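PDB 2QUP: BH1478 protein from Bacillus halodurans, which is of unknown function, belongs to the DUF327 family and folds as a largely helical single chain. Local coordinates for residues Leu57-Lys70 with Leu115-Ile129. Sequence-based numbering, arbitrary orientation. Where two conformers were deposited one is given.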
loop_
_atom_site.group_PDB
_atom_site.type_symbol
_atom_site.label_atom_id
_atom_site.label_comp_id
_atom_site.label_asym_id
_atom_site.label_seq_id
_atom_site.Cartn_x
_atom_site.Cartn_y
_atom_site.Cartn_z
ATOM N N LEU A 57 5.202 13.352 6.133
ATOM C CA LEU A 57 6.448 12.747 6.605
ATOM C C LEU A 57 7.615 13.313 5.850
ATOM O O LEU A 57 8.640 13.544 6.446
ATOM C CB LEU A 57 6.462 11.220 6.457
ATOM C CG LEU A 57 7.823 10.488 6.525
ATOM C CD1 LEU A 57 8.513 10.630 7.885
ATOM C CD2 LEU A 57 7.655 9.019 6.159
ATOM N N SER A 58 7.460 13.541 4.553
ATOM C CA SER A 58 8.526 14.146 3.742
ATOM C C SER A 58 8.872 15.578 4.198
ATOM O O SER A 58 10.039 16.026 4.095
ATOM C CB SER A 58 8.111 14.144 2.277
ATOM O OG SER A 58 7.265 15.243 2.008
ATOM N N GLU A 59 7.858 16.285 4.704
ATOM C CA GLU A 59 7.991 17.655 5.196
ATOM C C GLU A 59 8.518 17.684 6.635
ATOM O O GLU A 59 9.401 18.468 6.951
ATOM C CB GLU A 59 6.628 18.372 5.163
ATOM C CG GLU A 59 5.991 18.586 3.790
ATOM C CD GLU A 59 6.746 19.571 2.904
ATOM O OE1 GLU A 59 7.195 19.143 1.821
ATOM O OE2 GLU A 59 6.882 20.764 3.271
ATOM N N THR A 60 7.946 16.869 7.518
ATOM C CA THR A 60 8.303 16.937 8.934
ATOM C C THR A 60 9.529 16.099 9.242
ATOM O O THR A 60 10.456 16.605 9.878
ATOM C CB THR A 60 7.176 16.503 9.868
ATOM O OG1 THR A 60 6.930 15.118 9.658
ATOM C CG2 THR A 60 5.909 17.283 9.605
ATOM N N ARG A 61 9.501 14.847 8.830
ATOM C CA ARG A 61 10.638 13.881 8.945
ATOM C C ARG A 61 10.877 13.475 10.413
ATOM O O ARG A 61 11.963 13.324 10.852
ATOM C CB ARG A 61 11.919 14.346 8.229
ATOM C CG ARG A 61 11.705 14.750 6.772
ATOM C CD ARG A 61 12.821 15.631 6.242
ATOM N NE ARG A 61 12.861 16.953 6.878
ATOM C CZ ARG A 61 12.362 18.074 6.353
ATOM N NH1 ARG A 61 12.467 19.216 7.016
ATOM N NH2 ARG A 61 11.739 18.064 5.179
ATOM N N THR A 62 9.796 13.256 11.122
ATOM C CA THR A 62 9.884 12.859 12.502
ATOM C C THR A 62 9.514 11.379 12.584
ATOM O O THR A 62 8.839 10.853 11.696
ATOM C CB THR A 62 8.916 13.694 13.376
ATOM O OG1 THR A 62 7.579 13.486 12.925
ATOM C CG2 THR A 62 9.232 15.192 13.313
ATOM N N ILE A 63 9.930 10.720 13.660
ATOM C CA ILE A 63 9.521 9.335 13.932
ATOM C C ILE A 63 8.021 9.261 14.236
ATOM O O ILE A 63 7.362 8.257 13.938
ATOM C CB ILE A 63 10.364 8.701 15.084
ATOM C CG1 ILE A 63 11.814 8.548 14.638
ATOM C CG2 ILE A 63 9.846 7.328 15.492
ATOM C CD1 ILE A 63 12.789 8.846 15.736
ATOM N N GLU A 64 7.476 10.341 14.788
ATOM C CA GLU A 64 6.048 10.440 14.984
ATOM C C GLU A 64 5.276 10.363 13.661
ATOM O O GLU A 64 4.202 9.765 13.591
ATOM C CB GLU A 64 5.719 11.725 15.720
ATOM C CG GLU A 64 4.205 11.948 15.970
ATOM C CD GLU A 64 3.880 13.405 16.307
ATOM O OE1 GLU A 64 2.729 13.683 16.726
ATOM O OE2 GLU A 64 4.776 14.274 16.143
ATOM N N GLU A 65 5.810 10.968 12.608
ATOM C CA GLU A 65 5.113 10.938 11.322
ATOM C C GLU A 65 5.367 9.619 10.588
ATOM O O GLU A 65 4.481 9.117 9.904
ATOM C CB GLU A 65 5.410 12.181 10.434
ATOM C CG GLU A 65 4.935 13.586 11.016
ATOM C CD GLU A 65 3.569 13.565 11.746
ATOM O OE1 GLU A 65 3.430 14.216 12.799
ATOM O OE2 GLU A 65 2.634 12.923 11.244
ATOM N N LEU A 66 6.570 9.064 10.765
ATOM C CA LEU A 66 6.902 7.698 10.351
ATOM C C LEU A 66 5.956 6.647 10.955
ATOM O O LEU A 66 5.391 5.817 10.244
ATOM C CB LEU A 66 8.371 7.378 10.660
ATOM C CG LEU A 66 8.938 6.080 10.073
ATOM C CD1 LEU A 66 9.083 6.085 8.541
ATOM C CD2 LEU A 66 10.243 5.739 10.717
ATOM N N ARG A 67 5.766 6.708 12.255
ATOM C CA ARG A 67 4.844 5.806 12.925
ATOM C C ARG A 67 3.471 5.824 12.238
ATOM O O ARG A 67 2.945 4.763 11.883
ATOM C CB ARG A 67 4.705 6.181 14.406
ATOM C CG ARG A 67 5.686 5.488 15.363
ATOM C CD ARG A 67 5.859 6.231 16.718
ATOM N NE ARG A 67 4.637 6.885 17.194
ATOM C CZ ARG A 67 4.592 8.076 17.795
ATOM N NH1 ARG A 67 5.698 8.771 18.027
ATOM N NH2 ARG A 67 3.428 8.572 18.182
ATOM N N LYS A 68 2.909 7.016 12.030
ATOM C CA LYS A 68 1.578 7.143 11.432
ATOM C C LYS A 68 1.552 6.634 9.981
ATOM O O LYS A 68 0.607 5.977 9.574
ATOM C CB LYS A 68 1.041 8.578 11.547
ATOM C CG LYS A 68 -0.297 8.788 10.843
ATOM C CD LYS A 68 -1.182 9.853 11.469
ATOM C CE LYS A 68 -2.510 9.935 10.728
ATOM N NZ LYS A 68 -3.127 8.588 10.598
ATOM N N TYR A 69 2.610 6.918 9.232
ATOM C CA TYR A 69 2.787 6.448 7.845
ATOM C C TYR A 69 2.772 4.920 7.728
ATOM O O TYR A 69 1.976 4.344 6.974
ATOM C CB TYR A 69 4.131 6.968 7.297
ATOM C CG TYR A 69 4.367 6.562 5.858
ATOM C CD1 TYR A 69 3.617 7.124 4.828
ATOM C CD2 TYR A 69 5.319 5.596 5.527
ATOM C CE1 TYR A 69 3.818 6.750 3.503
ATOM C CE2 TYR A 69 5.518 5.204 4.205
ATOM C CZ TYR A 69 4.771 5.795 3.203
ATOM O OH TYR A 69 4.969 5.421 1.900
ATOM N N LYS A 70 3.641 4.276 8.502
ATOM C CA LYS A 70 3.790 2.832 8.457
ATOM C C LYS A 70 2.559 2.128 9.014
ATOM O O LYS A 70 2.266 1.034 8.584
ATOM C CB LYS A 70 5.063 2.395 9.175
ATOM C CG LYS A 70 6.336 2.851 8.442
ATOM C CD LYS A 70 7.588 2.678 9.270
ATOM C CE LYS A 70 7.797 1.270 9.784
ATOM N NZ LYS A 70 9.168 1.191 10.360
ATOM N N LEU A 115 13.407 3.101 4.564
ATOM C CA LEU A 115 12.831 4.395 4.848
ATOM C C LEU A 115 13.042 4.784 6.304
ATOM O O LEU A 115 13.482 5.892 6.577
ATOM C CB LEU A 115 11.323 4.379 4.528
ATOM C CG LEU A 115 10.518 5.641 4.828
ATOM C CD1 LEU A 115 10.951 6.795 3.928
ATOM C CD2 LEU A 115 9.044 5.366 4.649
ATOM N N THR A 116 12.700 3.875 7.225
ATOM C CA THR A 116 13.043 4.001 8.629
ATOM C C THR A 116 14.475 4.438 8.869
ATOM O O THR A 116 14.726 5.378 9.612
ATOM C CB THR A 116 12.728 2.733 9.394
ATOM O OG1 THR A 116 11.391 2.339 9.079
ATOM C CG2 THR A 116 12.793 2.994 10.888
ATOM N N ASP A 117 15.401 3.788 8.186
ATOM C CA ASP A 117 16.798 4.136 8.259
ATOM C C ASP A 117 17.076 5.567 7.848
ATOM O O ASP A 117 17.828 6.283 8.518
ATOM C CB ASP A 117 17.589 3.184 7.386
ATOM C CG ASP A 117 18.724 2.564 8.123
ATOM O OD1 ASP A 117 18.470 1.798 9.087
ATOM O OD2 ASP A 117 19.877 2.870 7.751
ATOM N N ALA A 118 16.464 5.977 6.743
ATOM C CA ALA A 118 16.726 7.275 6.140
ATOM C C ALA A 118 16.176 8.393 7.026
ATOM O O ALA A 118 16.763 9.465 7.134
ATOM C CB ALA A 118 16.099 7.333 4.769
ATOM N N VAL A 119 15.048 8.113 7.667
ATOM C CA VAL A 119 14.421 9.016 8.616
ATOM C C VAL A 119 15.227 9.069 9.924
ATOM O O VAL A 119 15.334 10.122 10.556
ATOM C CB VAL A 119 12.918 8.590 8.849
ATOM C CG1 VAL A 119 12.302 9.275 10.051
ATOM C CG2 VAL A 119 12.091 8.872 7.608
ATOM N N LEU A 120 15.815 7.944 10.318
ATOM C CA LEU A 120 16.602 7.893 11.544
ATOM C C LEU A 120 17.983 8.532 11.388
ATOM O O LEU A 120 18.557 9.003 12.369
ATOM C CB LEU A 120 16.752 6.456 12.028
ATOM C CG LEU A 120 15.941 5.944 13.213
ATOM C CD1 LEU A 120 14.551 6.508 13.274
ATOM C CD2 LEU A 120 15.869 4.466 13.107
ATOM N N ALA A 121 18.511 8.552 10.168
ATOM C CA ALA A 121 19.856 9.088 9.910
ATOM C C ALA A 121 19.957 10.608 10.047
ATOM O O ALA A 121 18.954 11.320 9.955
ATOM C CB ALA A 121 20.360 8.642 8.563
ATOM N N LYS A 122 21.177 11.094 10.267
ATOM C CA LYS A 122 21.386 12.387 10.918
ATOM C C LYS A 122 21.030 13.564 10.007
ATOM O O LYS A 122 20.216 14.417 10.371
ATOM C CB LYS A 122 22.820 12.505 11.459
ATOM C CG LYS A 122 23.032 11.814 12.811
ATOM C CD LYS A 122 24.339 11.024 12.844
ATOM C CE LYS A 122 25.458 11.784 13.553
ATOM N NZ LYS A 122 25.212 11.883 15.016
ATOM N N GLU A 123 21.627 13.592 8.821
ATOM C CA GLU A 123 21.100 14.379 7.711
ATOM C C GLU A 123 19.912 13.667 7.034
ATOM O O GLU A 123 19.791 12.439 7.104
ATOM C CB GLU A 123 22.233 14.758 6.737
ATOM C CG GLU A 123 22.581 13.748 5.620
ATOM C CD GLU A 123 22.862 12.320 6.100
ATOM O OE1 GLU A 123 22.343 11.377 5.458
ATOM O OE2 GLU A 123 23.591 12.136 7.103
ATOM N N LYS A 124 19.033 14.441 6.401
ATOM C CA LYS A 124 17.635 14.031 6.199
ATOM C C LYS A 124 16.894 14.912 5.169
ATOM O O LYS A 124 16.317 15.947 5.531
ATOM C CB LYS A 124 16.899 14.062 7.542
ATOM C CG LYS A 124 15.763 13.075 7.670
ATOM C CD LYS A 124 15.291 12.917 9.117
ATOM C CE LYS A 124 15.941 13.884 10.111
ATOM N NZ LYS A 124 17.014 13.228 10.929
ATOM N N LYS A 125 16.902 14.491 3.900
ATOM C CA LYS A 125 16.456 15.341 2.794
ATOM C C LYS A 125 15.025 15.056 2.342
ATOM O O LYS A 125 14.697 13.936 1.950
ATOM C CB LYS A 125 17.433 15.263 1.620
ATOM C CG LYS A 125 18.626 16.206 1.772
ATOM C CD LYS A 125 19.315 16.456 0.435
ATOM C CE LYS A 125 20.716 15.846 0.386
ATOM N NZ LYS A 125 20.893 14.945 -0.791
ATOM N N GLY A 126 14.178 16.082 2.392
ATOM C CA GLY A 126 12.756 15.948 2.076
ATOM C C GLY A 126 12.445 15.351 0.709
ATOM O O GLY A 126 11.462 14.654 0.570
ATOM N N LEU A 127 13.279 15.599 -0.305
ATOM C CA LEU A 127 12.954 15.131 -1.650
ATOM C C LEU A 127 13.250 13.653 -1.870
ATOM O O LEU A 127 12.478 12.958 -2.549
ATOM C CB LEU A 127 13.618 15.985 -2.723
ATOM C CG LEU A 127 13.092 15.848 -4.151
ATOM C CD1 LEU A 127 11.610 16.196 -4.258
ATOM C CD2 LEU A 127 13.918 16.781 -5.014
ATOM N N ASP A 128 14.365 13.190 -1.303
ATOM C CA ASP A 128 14.707 11.762 -1.237
ATOM C C ASP A 128 13.643 10.979 -0.478
ATOM O O ASP A 128 13.240 9.924 -0.923
ATOM C CB ASP A 128 16.067 11.555 -0.563
ATOM C CG ASP A 128 17.206 12.262 -1.292
ATOM O OD1 ASP A 128 17.115 12.508 -2.512
ATOM O OD2 ASP A 128 18.207 12.582 -0.628
ATOM N N ILE A 129 13.195 11.507 0.658
ATOM C CA ILE A 129 12.085 10.907 1.428
ATOM C C ILE A 129 10.775 10.819 0.629
ATOM O O ILE A 129 10.117 9.777 0.597
ATOM C CB ILE A 129 11.906 11.607 2.792
ATOM C CG1 ILE A 129 13.184 11.422 3.626
ATOM C CG2 ILE A 129 10.673 11.094 3.532
ATOM C CD1 ILE A 129 13.051 11.681 5.100
#
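L66 and L115 lie alongside each other, pointing opposite ways, L66 CD1 lying 4.0 Å from L115 CD2, while the second methyl, L66 CD2, turns to T116 CG2 and V119 CG1. The same L115 CD2 lies 3.6 Å from Y69 CE2, and Y69 continues the core onto V133 and I136 of helix 126-144. L57 meets L115 tip to tip and, with CG anti to its N (chi1 163°), also brings CD1 to V119 CG2, 4.0 Å away. Two helical hairpins close one end of a four-helix bundle: the turn between helices 27-60 and 63-88 packs against the connection from helix 98-120 to helix 126-144, and segments 63-70 and 115-120 run antiparallel at 166°. At the turns, G126 CA packs against S58 O at 3.4 Å, and R61, in the conformer given here, lays CG against I129 CD1 (3.7 Å). On the outer side the I63 side chain crosses that of L120 at about a right angle, CG1 against CD1. K70, bent at chi3 (55°), gives NZ to T116 OG1 at 2.8 Å, a hydroxyl also hydrogen-bonded to L112 O; NZ also hydrogen-bonds a bound glycerol, probably from the crystallisation liquor. A methionine in place of K70 would probably leave T116 OG1 without this cross-helix donor and the glycerol without its amine partner.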